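Local coordinates for antifreeze protein (PDB 5JUH) that forms the calcium-binding C-terminal RTX domain of a giant adhesin that attaches its Antarctic bacterium to diatoms and ice, probably serving its type I secretion, at residues T67-Q72 / T89-S94; D75-G80 / D95-N100; D109-F114 / A166-D171. All coordinates share one frame; numbering follows the deposited sequence. Where two conformers were deposited one is given.

Contact 1 of 3, residues T67-Q72 / T89-S94. With CA (calcium ion), chain H; CA (calcium ion), chain G; CA (calcium ion), chain I.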
ATOM      1  N   THR A  67      10.405   8.308 -12.820  1.00 52.12           N
ATOM      2  CA  THR A  67      10.160   9.296 -11.650  1.00 30.75           C
ATOM      3  C   THR A  67       8.882  10.137 -11.810  1.00 35.97           C
ATOM      4  O   THR A  67       8.802  11.119 -12.662  1.00 40.03           O
ATOM      5  CB  THR A  67      11.394  10.199 -11.520  1.00 43.02           C
ATOM      6  OG1 THR A  67      11.400  10.821 -10.244  1.00 48.77           O
ATOM      7  CG2 THR A  67      11.401  11.240 -12.600  1.00 47.04           C
ATOM      8  N   LEU A  68       7.866   9.739 -11.032  0.50 32.43           N
ATOM      9  CA  LEU A  68       6.457  10.219 -11.094  0.50 25.58           C
ATOM     10  C   LEU A  68       6.058  10.904  -9.782  0.50 25.81           C
ATOM     11  O   LEU A  68       6.065  10.266  -8.707  0.50 26.88           O
ATOM     12  CB  LEU A  68       5.509   9.036 -11.344  0.50 27.98           C
ATOM     13  CG  LEU A  68       5.733   8.199 -12.617  0.50 24.38           C
ATOM     14  CD1 LEU A  68       7.123   8.091 -13.093  0.50 33.62           C
ATOM     15  CD2 LEU A  68       5.337   6.763 -12.566  0.50 20.32           C
ATOM     16  N   ILE A  69       5.842  12.194  -9.887  1.00 29.78           N
ATOM     17  CA  ILE A  69       5.785  13.065  -8.781  1.00 21.86           C
ATOM     18  C   ILE A  69       4.414  13.696  -8.819  1.00 21.79           C
ATOM     19  O   ILE A  69       3.994  14.193  -9.826  1.00 25.89           O
ATOM     20  CB  ILE A  69       6.968  14.129  -8.746  1.00 24.57           C
ATOM     21  CG1 ILE A  69       8.306  13.368  -8.878  1.00 35.47           C
ATOM     22  CG2 ILE A  69       6.997  14.902  -7.449  1.00 28.37           C
ATOM     23  CD1 ILE A  69       9.601  14.307  -8.912  1.00 37.60           C
ATOM     24  N   GLY A  70       3.742  13.718  -7.622  1.00 17.89           N
ATOM     25  CA  GLY A  70       2.502  14.438  -7.485  1.00 15.76           C
ATOM     26  C   GLY A  70       2.733  15.895  -7.135  1.00 15.95           C
ATOM     27  O   GLY A  70       3.855  16.419  -7.383  1.00 20.17           O
ATOM     28  N   GLY A  71       1.690  16.548  -6.630  1.00 13.69           N
ATOM     29  CA  GLY A  71       1.789  17.873  -6.125  1.00 14.84           C
ATOM     30  C   GLY A  71       1.236  17.969  -4.766  1.00 14.78           C
ATOM     31  O   GLY A  71       1.123  16.978  -4.055  1.00 14.63           O
ATOM     32  N   GLN A  72       0.917  19.207  -4.293  1.00 16.06           N
ATOM     33  CA  GLN A  72       0.564  19.418  -2.930  1.00 18.30           C
ATOM     34  C   GLN A  72      -0.873  18.915  -2.628  1.00 17.08           C
ATOM     35  O   GLN A  72      -1.227  18.837  -1.460  1.00 22.17           O
ATOM     36  CB  GLN A  72       0.775  20.879  -2.560  1.00 24.15           C
ATOM     37  CG  GLN A  72      -0.243  21.737  -3.202  1.00 40.88           C
ATOM     38  CD  GLN A  72      -1.337  22.248  -2.232  1.00 65.43           C
ATOM     39  OE1 GLN A  72      -0.993  22.849  -1.169  1.00108.84           O
ATOM     40  NE2 GLN A  72      -2.656  22.116  -2.623  1.00 70.41           N
ATOM     41  N   THR A  89       6.635   9.624  -5.922  1.00 12.54           N
ATOM     42  CA  THR A  89       6.658  10.560  -4.802  1.00 10.92           C
ATOM     43  C   THR A  89       5.324  11.341  -4.739  1.00 14.35           C
ATOM     44  O   THR A  89       4.964  12.007  -5.717  1.00 14.59           O
ATOM     45  CB  THR A  89       7.837  11.587  -5.008  1.00 12.86           C
ATOM     46  OG1 THR A  89       9.062  10.834  -5.117  1.00 15.68           O
ATOM     47  CG2 THR A  89       7.957  12.549  -3.883  1.00 16.10           C
ATOM     48  N   GLY A  90       4.637  11.308  -3.602  1.00 12.41           N
ATOM     49  CA  GLY A  90       3.325  11.936  -3.546  1.00 13.27           C
ATOM     50  C   GLY A  90       3.335  13.432  -3.187  1.00 12.34           C
ATOM     51  O   GLY A  90       2.421  14.163  -3.547  1.00 12.83           O
ATOM     52  N   LEU A  91       4.376  13.826  -2.453  1.00 14.40           N
ATOM     53  CA  LEU A  91       4.440  15.158  -1.897  1.00 14.24           C
ATOM     54  C   LEU A  91       3.284  15.339  -0.899  1.00 14.06           C
ATOM     55  O   LEU A  91       2.772  14.358  -0.343  1.00 14.21           O
ATOM     56  CB  LEU A  91       4.653  16.237  -2.946  1.00 16.75           C
ATOM     57  CG  LEU A  91       5.930  16.097  -3.784  1.00 18.82           C
ATOM     58  CD1 LEU A  91       6.037  17.262  -4.774  1.00 20.51           C
ATOM     59  CD2 LEU A  91       7.192  15.963  -2.952  1.00 18.46           C
ATOM     60  N   GLU A  92       2.922  16.610  -0.617  1.00 14.50           N
ATOM     61  CA  GLU A  92       1.902  16.849   0.296  1.00 14.80           C
ATOM     62  C   GLU A  92       0.556  16.319  -0.189  1.00 13.69           C
ATOM     63  O   GLU A  92       0.395  15.892  -1.306  1.00 13.93           O
ATOM     64  CB  GLU A  92       1.883  18.324   0.735  1.00 16.91           C
ATOM     65  CG  GLU A  92       2.695  18.562   2.036  1.00 20.07           C
ATOM     66  CD  GLU A  92       2.028  17.783   3.251  1.00 26.41           C
ATOM     67  OE1 GLU A  92       0.800  17.215   3.256  1.00 24.39           O
ATOM     68  OE2 GLU A  92       2.717  17.614   4.199  1.00 24.35           O
ATOM     69  N   GLY A  93      -0.397  16.335   0.706  1.00 13.19           N
ATOM     70  CA  GLY A  93      -1.665  15.778   0.452  1.00 14.55           C
ATOM     71  C   GLY A  93      -1.693  14.280   0.639  1.00 11.59           C
ATOM     72  O   GLY A  93      -0.687  13.642   0.879  1.00 12.52           O
ATOM     73  N   SER A  94      -2.897  13.714   0.511  1.00 12.59           N
ATOM     74  CA  SER A  94      -3.112  12.331   0.830  1.00 11.17           C
ATOM     75  C   SER A  94      -3.169  11.600  -0.528  1.00 14.04           C
ATOM     76  O   SER A  94      -4.134  11.804  -1.291  1.00 13.20           O
ATOM     77  CB  SER A  94      -4.445  12.140   1.506  1.00 12.79           C
ATOM     78  OG  SER A  94      -4.383  12.721   2.831  1.00 12.95           O
TER
HETATM   79 CA    CA H 207       0.231  14.952  -3.350  1.00 12.92          CA
HETATM   80 CA    CA G 206       1.367  12.632   0.331  1.00 12.97          CA
HETATM   81 CA    CA I 208       0.995  16.171   5.342  0.80 16.51          CA
HETATM   82  O   HOH W   1       9.726  10.310  -7.658  1.00 35.70           O
HETATM   83  O   HOH W   2       2.096  13.104   2.545  0.50 11.35           O
HETATM   84  O   HOH W   3       3.254  11.267  -0.160  1.00 15.40           O
HETATM   85  O   HOH W   4       2.735  15.527   6.790  1.00 25.79           O

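Contact 2 of 3, residues D75-G80 / D95-N100. With CA (calcium ion), chain H; CA (calcium ion), chain D; CA (calcium ion), chain G.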
ATOM      1  N   ASP A  75      -3.356  13.158  -4.851  1.00 12.05           N
ATOM      2  CA  ASP A  75      -3.058  12.611  -6.166  1.00 12.00           C
ATOM      3  C   ASP A  75      -3.246  11.100  -6.226  1.00 11.43           C
ATOM      4  O   ASP A  75      -3.435  10.423  -5.183  1.00 13.12           O
ATOM      5  CB  ASP A  75      -1.581  12.884  -6.501  1.00 12.40           C
ATOM      6  CG  ASP A  75      -1.210  14.385  -6.386  1.00 16.71           C
ATOM      7  OD1 ASP A  75      -1.901  15.214  -6.946  1.00 18.12           O
ATOM      8  OD2 ASP A  75      -0.241  14.702  -5.652  1.00 13.59           O
ATOM      9  N   VAL A  76      -3.237  10.593  -7.465  1.00 12.52           N
ATOM     10  CA  VAL A  76      -3.284   9.136  -7.639  1.00 13.84           C
ATOM     11  C   VAL A  76      -2.082   8.904  -8.574  1.00 13.24           C
ATOM     12  O   VAL A  76      -1.996   9.380  -9.688  1.00 14.88           O
ATOM     13  CB  VAL A  76      -4.608   8.673  -8.308  1.00 14.06           C
ATOM     14  CG1 VAL A  76      -4.569   7.211  -8.542  1.00 15.27           C
ATOM     15  CG2 VAL A  76      -5.822   9.111  -7.479  1.00 14.69           C
ATOM     16  N   LEU A  77      -1.121   8.106  -8.107  1.00 12.59           N
ATOM     17  CA  LEU A  77       0.165   7.893  -8.758  0.50 13.14           C
ATOM     18  C   LEU A  77       0.259   6.399  -9.148  1.00 13.15           C
ATOM     19  O   LEU A  77      -0.074   5.494  -8.379  1.00 14.33           O
ATOM     20  CB  LEU A  77       1.265   8.258  -7.839  0.50 15.63           C
ATOM     21  CG  LEU A  77       1.824   9.683  -7.939  0.50 18.69           C
ATOM     22  CD1 LEU A  77       1.061  10.783  -8.564  0.50 14.97           C
ATOM     23  CD2 LEU A  77       2.434  10.108  -6.611  0.50 20.37           C
ATOM     24  N   PHE A  78       0.747   6.149 -10.361  1.00 13.10           N
ATOM     25  CA  PHE A  78       0.825   4.787 -10.873  1.00 14.38           C
ATOM     26  C   PHE A  78       1.928   4.702 -11.905  1.00 13.88           C
ATOM     27  O   PHE A  78       1.946   5.464 -12.854  1.00 15.72           O
ATOM     28  CB  PHE A  78      -0.528   4.418 -11.540  1.00 13.43           C
ATOM     29  CG  PHE A  78      -0.572   3.057 -12.136  1.00 14.42           C
ATOM     30  CD1 PHE A  78      -0.146   1.924 -11.442  1.00 18.05           C
ATOM     31  CD2 PHE A  78      -1.146   2.877 -13.400  1.00 20.24           C
ATOM     32  CE1 PHE A  78      -0.310   0.637 -11.998  1.00 17.99           C
ATOM     33  CE2 PHE A  78      -1.311   1.596 -13.944  1.00 21.47           C
ATOM     34  CZ  PHE A  78      -0.885   0.493 -13.258  1.00 21.67           C
ATOM     35  N   GLY A  79       2.798   3.727 -11.724  1.00 12.91           N
ATOM     36  CA  GLY A  79       3.970   3.598 -12.683  1.00 14.60           C
ATOM     37  C   GLY A  79       3.646   2.723 -13.914  1.00 15.57           C
ATOM     38  O   GLY A  79       4.497   2.522 -14.734  1.00 16.29           O
ATOM     39  N   GLY A  80       2.457   2.126 -13.927  1.00 14.54           N
ATOM     40  CA  GLY A  80       2.105   1.109 -14.929  1.00 16.74           C
ATOM     41  C   GLY A  80       2.104  -0.306 -14.527  1.00 20.70           C
ATOM     42  O   GLY A  80       2.790  -0.678 -13.599  1.00 16.39           O
ATOM     43  N   ASP A  95      -2.118  10.875  -0.859  1.00 10.73           N
ATOM     44  CA  ASP A  95      -1.912  10.344  -2.209  1.00 11.81           C
ATOM     45  C   ASP A  95      -2.159   8.874  -2.190  1.00 10.84           C
ATOM     46  O   ASP A  95      -1.751   8.149  -1.264  1.00 12.27           O
ATOM     47  CB  ASP A  95      -0.467  10.681  -2.644  1.00 11.27           C
ATOM     48  CG  ASP A  95      -0.213  12.157  -2.613  1.00 13.62           C
ATOM     49  OD1 ASP A  95      -0.930  12.898  -3.297  1.00 12.31           O
ATOM     50  OD2 ASP A  95       0.619  12.591  -1.833  1.00 12.73           O
ATOM     51  N   ILE A  96      -2.726   8.383  -3.297  1.00 10.27           N
ATOM     52  CA  ILE A  96      -2.901   6.933  -3.472  1.00 10.53           C
ATOM     53  C   ILE A  96      -1.782   6.476  -4.436  1.00 11.68           C
ATOM     54  O   ILE A  96      -1.624   7.013  -5.526  1.00 11.40           O
ATOM     55  CB  ILE A  96      -4.263   6.597  -4.108  1.00 10.75           C
ATOM     56  CG1 ILE A  96      -5.373   7.001  -3.160  1.00 11.95           C
ATOM     57  CG2 ILE A  96      -4.321   5.137  -4.524  1.00 11.48           C
ATOM     58  CD1 ILE A  96      -6.740   7.032  -3.783  1.00 14.23           C
ATOM     59  N   PHE A  97      -1.039   5.492  -4.001  1.00 10.01           N
ATOM     60  CA  PHE A  97      -0.070   4.848  -4.849  1.00 10.62           C
ATOM     61  C   PHE A  97      -0.622   3.532  -5.305  1.00 11.52           C
ATOM     62  O   PHE A  97      -0.915   2.651  -4.505  1.00 11.18           O
ATOM     63  CB  PHE A  97       1.293   4.608  -4.094  1.00 11.46           C
ATOM     64  CG  PHE A  97       1.879   5.897  -3.551  1.00 11.69           C
ATOM     65  CD1 PHE A  97       2.767   6.635  -4.288  1.00 12.84           C
ATOM     66  CD2 PHE A  97       1.603   6.363  -2.254  1.00 12.89           C
ATOM     67  CE1 PHE A  97       3.322   7.808  -3.821  1.00 11.91           C
ATOM     68  CE2 PHE A  97       2.136   7.539  -1.781  1.00 11.57           C
ATOM     69  CZ  PHE A  97       3.020   8.223  -2.532  1.00 10.92           C
ATOM     70  N   ILE A  98      -0.858   3.433  -6.619  1.00 10.33           N
ATOM     71  CA  ILE A  98      -1.319   2.156  -7.185  1.00 10.89           C
ATOM     72  C   ILE A  98      -0.187   1.269  -7.549  1.00 12.07           C
ATOM     73  O   ILE A  98       0.715   1.729  -8.231  1.00 14.46           O
ATOM     74  CB  ILE A  98      -2.215   2.430  -8.456  1.00 12.55           C
ATOM     75  CG1 ILE A  98      -3.397   3.354  -8.128  1.00 14.35           C
ATOM     76  CG2 ILE A  98      -2.718   1.110  -9.011  1.00 12.23           C
ATOM     77  CD1 ILE A  98      -4.221   3.765  -9.363  1.00 15.20           C
ATOM     78  N   LEU A  99      -0.167   0.055  -7.055  1.00 11.50           N
ATOM     79  CA  LEU A  99       0.968  -0.820  -7.259  1.00 11.88           C
ATOM     80  C   LEU A  99       0.528  -2.043  -8.096  1.00 13.98           C
ATOM     81  O   LEU A  99      -0.500  -2.620  -7.911  1.00 16.03           O
ATOM     82  CB  LEU A  99       1.516  -1.323  -5.887  1.00 11.43           C
ATOM     83  CG  LEU A  99       2.134  -0.112  -5.142  1.00 12.89           C
ATOM     84  CD1 LEU A  99       2.512  -0.651  -3.777  1.00 14.53           C
ATOM     85  CD2 LEU A  99       3.401   0.371  -5.789  1.00 16.70           C
ATOM     86  N   ASN A 100       1.417  -2.411  -8.964  1.00 13.30           N
ATOM     87  CA  ASN A 100       1.329  -3.585  -9.835  1.00 12.03           C
ATOM     88  C   ASN A 100       2.003  -4.755  -9.203  1.00 13.40           C
ATOM     89  O   ASN A 100       3.086  -4.662  -8.597  1.00 16.16           O
ATOM     90  CB  ASN A 100       1.883  -3.228 -11.232  1.00 16.24           C
ATOM     91  CG  ASN A 100       3.323  -2.826 -11.211  1.00 16.87           C
ATOM     92  OD1 ASN A 100       4.203  -3.428 -12.003  1.00 27.70           O
ATOM     93  ND2 ASN A 100       3.636  -1.852 -10.383  1.00 15.90           N
TER
HETATM   94 CA    CA H 207       0.231  14.952  -3.350  1.00 12.92          CA
HETATM   95 CA    CA D 203       6.687   2.621 -15.428  1.00 14.58          CA
HETATM   96 CA    CA G 206       1.367  12.632   0.331  1.00 12.97          CA
HETATM   97  O   HOH W   5       3.038   1.994  -9.575  1.00 18.57           O
HETATM   98  O   HOH W   6       6.029   4.788 -16.113  1.00 25.57           O
HETATM   99  O   HOH W   7       8.806   2.628 -16.477  1.00 20.25           O
HETATM  100  O   HOH W   8       6.034   2.012 -17.575  1.00 20.14           O
HETATM  101  O   HOH W   2       2.096  13.104   2.545  0.50 11.35           O
HETATM  102  O   HOH W   3       3.254  11.267  -0.160  1.00 15.40           O

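Contact 3 of 3, residues D109-F114 / A166-D171. With CA (calcium ion), chain E.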
ATOM      1  N   ASP A 109       8.276  -1.084  -7.689  1.00 11.65           N
ATOM      2  CA  ASP A 109       8.459   0.362  -7.547  1.00 11.70           C
ATOM      3  C   ASP A 109       9.008   0.796  -6.169  1.00 10.81           C
ATOM      4  O   ASP A 109       8.861   0.099  -5.192  1.00 13.11           O
ATOM      5  CB  ASP A 109       7.177   1.082  -7.831  1.00 12.66           C
ATOM      6  CG  ASP A 109       6.711   0.856  -9.284  1.00 14.31           C
ATOM      7  OD1 ASP A 109       7.567   0.685 -10.270  1.00 15.45           O
ATOM      8  OD2 ASP A 109       5.415   0.888  -9.421  1.00 17.12           O
ATOM      9  N   THR A 110       9.605   1.999  -6.171  1.00 10.52           N
ATOM     10  CA  THR A 110       9.986   2.704  -4.943  1.00 11.87           C
ATOM     11  C   THR A 110       8.957   3.792  -4.703  1.00 11.19           C
ATOM     12  O   THR A 110       8.612   4.572  -5.620  1.00 12.64           O
ATOM     13  CB  THR A 110      11.349   3.261  -5.084  1.00 14.22           C
ATOM     14  OG1 THR A 110      12.302   2.225  -5.236  1.00 14.99           O
ATOM     15  CG2 THR A 110      11.708   4.148  -3.888  1.00 15.86           C
ATOM     16  N   ILE A 111       8.455   3.854  -3.468  1.00 10.31           N
ATOM     17  CA  ILE A 111       7.633   4.967  -3.004  1.00 10.95           C
ATOM     18  C   ILE A 111       8.525   5.747  -2.064  1.00 11.00           C
ATOM     19  O   ILE A 111       8.868   5.219  -1.000  1.00 11.00           O
ATOM     20  CB  ILE A 111       6.328   4.517  -2.327  1.00 10.74           C
ATOM     21  CG1 ILE A 111       5.453   3.727  -3.346  1.00 14.30           C
ATOM     22  CG2 ILE A 111       5.622   5.762  -1.793  1.00 13.21           C
ATOM     23  CD1 ILE A 111       4.341   3.023  -2.658  1.00 12.58           C
ATOM     24  N   THR A 112       8.886   6.948  -2.428  1.00 12.52           N
ATOM     25  CA  THR A 112       9.915   7.663  -1.664  1.00 14.81           C
ATOM     26  C   THR A 112       9.397   8.247  -0.341  1.00 12.91           C
ATOM     27  O   THR A 112      10.234   8.254   0.594  1.00 15.76           O
ATOM     28  CB  THR A 112      10.568   8.778  -2.401  1.00 14.90           C
ATOM     29  OG1 THR A 112       9.645   9.818  -2.610  1.00 15.66           O
ATOM     30  CG2 THR A 112      11.152   8.371  -3.777  1.00 16.88           C
ATOM     31  N   ASP A 113       8.087   8.545  -0.221  1.00 11.38           N
ATOM     32  CA  ASP A 113       7.659   9.398   0.852  1.00 10.92           C
ATOM     33  C   ASP A 113       6.277   8.944   1.351  1.00 12.41           C
ATOM     34  O   ASP A 113       5.382   9.815   1.586  1.00 15.68           O
ATOM     35  CB  ASP A 113       7.603  10.865   0.384  1.00 14.81           C
ATOM     36  CG  ASP A 113       6.461  11.088  -0.684  1.00 14.91           C
ATOM     37  OD1 ASP A 113       6.117  10.125  -1.471  1.00 15.29           O
ATOM     38  OD2 ASP A 113       5.982  12.251  -0.711  1.00 17.14           O
ATOM     39  N   PHE A 114       6.090   7.631   1.578  1.00 11.79           N
ATOM     40  CA  PHE A 114       4.769   7.192   2.012  1.00 11.05           C
ATOM     41  C   PHE A 114       4.560   7.701   3.455  1.00 12.08           C
ATOM     42  O   PHE A 114       5.299   7.282   4.337  1.00 13.62           O
ATOM     43  CB  PHE A 114       4.681   5.679   1.987  1.00 10.94           C
ATOM     44  CG  PHE A 114       3.305   5.136   2.332  1.00 12.49           C
ATOM     45  CD1 PHE A 114       2.339   5.200   1.374  1.00 12.23           C
ATOM     46  CD2 PHE A 114       2.984   4.620   3.573  1.00 15.03           C
ATOM     47  CE1 PHE A 114       1.095   4.769   1.607  1.00 13.06           C
ATOM     48  CE2 PHE A 114       1.684   4.121   3.861  1.00 15.24           C
ATOM     49  CZ  PHE A 114       0.774   4.242   2.862  1.00 15.98           C
ATOM     50  N   ALA A 166       6.405  -2.913  -2.606  1.00 11.64           N
ATOM     51  CA  ALA A 166       7.141  -1.718  -3.029  1.00 11.63           C
ATOM     52  C   ALA A 166       8.359  -1.628  -2.126  1.00 11.28           C
ATOM     53  O   ALA A 166       8.321  -2.167  -1.047  1.00 11.93           O
ATOM     54  CB  ALA A 166       6.341  -0.400  -2.946  1.00 13.34           C
ATOM     55  N   ASN A 167       9.354  -0.836  -2.533  1.00 11.48           N
ATOM     56  CA  ASN A 167      10.415  -0.450  -1.603  1.00 12.19           C
ATOM     57  C   ASN A 167      10.079   0.922  -1.095  1.00 10.77           C
ATOM     58  O   ASN A 167       9.821   1.821  -1.878  1.00 13.58           O
ATOM     59  CB  ASN A 167      11.747  -0.449  -2.351  1.00 13.22           C
ATOM     60  CG  ASN A 167      12.162  -1.870  -2.712  1.00 13.91           C
ATOM     61  OD1 ASN A 167      12.449  -2.170  -3.896  1.00 19.14           O
ATOM     62  ND2 ASN A 167      12.157  -2.685  -1.797  1.00 13.36           N
ATOM     63  N   PHE A 168       9.993   1.104   0.195  1.00 12.17           N
ATOM     64  CA  PHE A 168       9.684   2.362   0.837  1.00 11.14           C
ATOM     65  C   PHE A 168      10.929   3.154   1.112  1.00 12.95           C
ATOM     66  O   PHE A 168      11.850   2.623   1.693  1.00 15.26           O
ATOM     67  CB  PHE A 168       8.822   2.137   2.064  1.00 13.29           C
ATOM     68  CG  PHE A 168       7.450   1.586   1.766  1.00 11.48           C
ATOM     69  CD1 PHE A 168       6.468   2.490   1.377  1.00 11.31           C
ATOM     70  CD2 PHE A 168       7.212   0.236   1.695  1.00 12.61           C
ATOM     71  CE1 PHE A 168       5.216   2.077   1.069  1.00 12.71           C
ATOM     72  CE2 PHE A 168       5.975  -0.236   1.304  1.00 14.98           C
ATOM     73  CZ  PHE A 168       4.987   0.716   0.973  1.00 12.72           C
ATOM     74  N   GLY A 169      11.026   4.379   0.616  1.00 13.03           N
ATOM     75  CA  GLY A 169      12.205   5.194   0.681  1.00 14.36           C
ATOM     76  C   GLY A 169      12.363   6.009   1.941  1.00 15.33           C
ATOM     77  O   GLY A 169      11.576   5.849   2.860  1.00 16.20           O
ATOM     78  N   SER A 170      13.365   6.874   1.967  1.00 17.27           N
ATOM     79  CA  SER A 170      13.766   7.489   3.262  1.00 23.11           C
ATOM     80  C   SER A 170      12.930   8.551   3.757  1.00 18.67           C
ATOM     81  O   SER A 170      13.051   8.922   4.925  1.00 22.57           O
ATOM     82  CB  SER A 170      15.221   8.028   3.189  1.00 24.86           C
ATOM     83  OG  SER A 170      15.294   8.737   1.982  1.00 28.91           O
ATOM     84  N   ASP A 171      11.994   9.065   2.979  1.00 16.61           N
ATOM     85  CA  ASP A 171      11.100  10.022   3.502  1.00 17.40           C
ATOM     86  C   ASP A 171       9.783   9.378   3.953  1.00 16.02           C
ATOM     87  O   ASP A 171       8.855  10.125   4.300  1.00 17.28           O
ATOM     88  CB  ASP A 171      10.801  11.056   2.407  1.00 17.59           C
ATOM     89  CG  ASP A 171      12.002  11.882   2.017  1.00 27.04           C
ATOM     90  OD1 ASP A 171      12.713  12.288   2.945  1.00 34.90           O
ATOM     91  OD2 ASP A 171      12.153  12.186   0.822  1.00 33.28           O
TER
HETATM   92 CA    CA E 204       6.985  -0.009 -12.451  1.00 12.72          CA
HETATM   93  O   HOH W   9       4.709   0.444 -12.066  1.00 14.78           O
HETATM   94  O   HOH W  10      12.287  -0.326  -6.113  1.00 16.32           O
HETATM   95  O   HOH W  11      10.814  11.956  -1.268  1.00 25.14           O
HETATM   96  O   HOH W  12       6.960  -2.111 -11.177  1.00 15.24           O

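Contact 1 of 3, residues T67-Q72 / T89-S94
G71, G90 and E92 meet through a calcium ion: G71 O, G90 O and E92 O each lie 2.3 Å from the metal. Sharing the cation accounts for G71 O and E92 O standing 3.0 Å apart. G73, D75 and D95 complete the shell. Beside it, L91 CD1 packs on I69 CG2 at 3.7 Å; with chi1 of I69 at -52°, that methyl is turned anti to the backbone N. Outward the contact becomes a parallel bridge between I69 and T89, in which T89 N donates to L68 O at 2.9 Å and G70 N to T89 O at 2.8 Å, both nearly straight. E92 bends at chi2 (-64°) and grips a second calcium, shared with E118, through OE1 and OE2, while OE1 also accepts G93 N. L91 O and G93 O turn to a third calcium with D95 and D119. A water joins T67 OG1 to T89 OG1, and T89 OG1 also bonds T112. The turns G70-Q72 and G90-E92, each running on into an aspartate and a short strand, are those of an RTX parallel beta-roll. Within the modelled chain strand 68-69 is an outermost strand of its sheet, followed by strand 87-89 and then strand 110-111.

Contact 2 of 3, residues D75-G80 / D95-N100
V76 and I98 meet obliquely by their ends, V76 CG1 lying 3.6 Å from I98 CD1, on the sheet face that also carries I96 and F78. The F78 ring reaches the other branch of I98: F78 CD1 is 3.6 Å from I98 CG2. The same edge atom, F78 CD1, lies 3.3 Å from I98 O, close to the ring plane, so the phenyl meets the carbonyl edge-on. Extended at chi1 (179°), F78 runs along the chain until G80 N sits 3.4 Å above the plane of the F78 ring, over its centre. On the reverse face L77 and F97 run side by side, although L77 has two conformers and its exact approach to the ring is uncertain.

Between the two layers of side chains strands 76-78 and 96-98 run parallel, 23° apart in direction. I96 N donates to D75 O and L77 N to I96 O, and I98 N meets L77 O at 2.8 Å. Past this point a water takes over, accepting from G79 N and donating to I98 O; G79 O itself binds a calcium ion with D82 and D86. Such short parallel strands, each entered from a calcium-binding glycine-rich turn, belong to successive coils of the RTX beta-roll; strand 120-122 continues the sheet beyond 96-98.

At the N-terminal edge D75 and D95 lie alongside each other with carboxylate planes 6° apart. D95 OD1 accepts D75 N through its anti lone pair, 2.9 Å between them, which helps to fix that carboxylate's rotation. D75 OD2 and D95 OD1 are 3.0 Å apart, a proximity of like charges that the shared calcium ion should offset. Both OD1 and OD2 of D95 hold that ion, and D95 OD2 bridges to a second calcium, 2.3 Å away, bound also by L91, G93 and D119.

Contact 3 of 3, residues D109-F114 / A166-D171
T110 and I111 pair in parallel with N167 and F168, N167 N donating to D109 O at 2.9 Å, I111 N to N167 O, and G169 N to I111 O at 2.8 Å, and beyond the strands the link continues as a bent bond from D171 N to T112 O, 3.1 Å long with 136° at the hydrogen. On the side of the sheet carrying I111 and F168, the F168 ring turns its edge to the face of F114 in an offset edge-to-face pair, centroids 5.6 Å apart and planes at 66°. A chi1 of -176° extends F114 away from its own N, which puts its ring alongside F168, and F114 CB meets the edge of the F168 ring. I111 CD1 fills in beside them, 3.9 Å from F168 CE1, with L121 of strand 120-122 packing on all three side chains. This pairing carries the sheet from the parallel strands of the RTX beta-roll into its antiparallel part, since strand 163-168 is followed by 157-160 and 151-154. On the opposite face a water donates to N167 OD1 and accepts from T110 OG1 at 2.7 Å. The side chain of D109 starts away from segment 166-171, and D109 OD1 binds a calcium ion at 2.4 Å, a site shared with D82, L84, D86 and two waters.

Contact 1 lies at the surface and is joined by shared calcium ligands and two backbone hydrogen bonds, with one close apolar pair. Contacts 2 and 3 are partly buried and combine longer backbone pairing with hydrocarbon and aromatic packing. Contacts 1 and 2 join the same two successive coils of the roll, first at the turn and then along the strand that follows, and share two calcium ions. Contact 3 belongs to the same sheet as contact 1 but lies further across it, where the roll gives way to later strands. Side chains tie it to both: D113 OD2 probably hydrogen-bonds L91 N of contact 1, while I111 and F114 pack against F97 of contact 2.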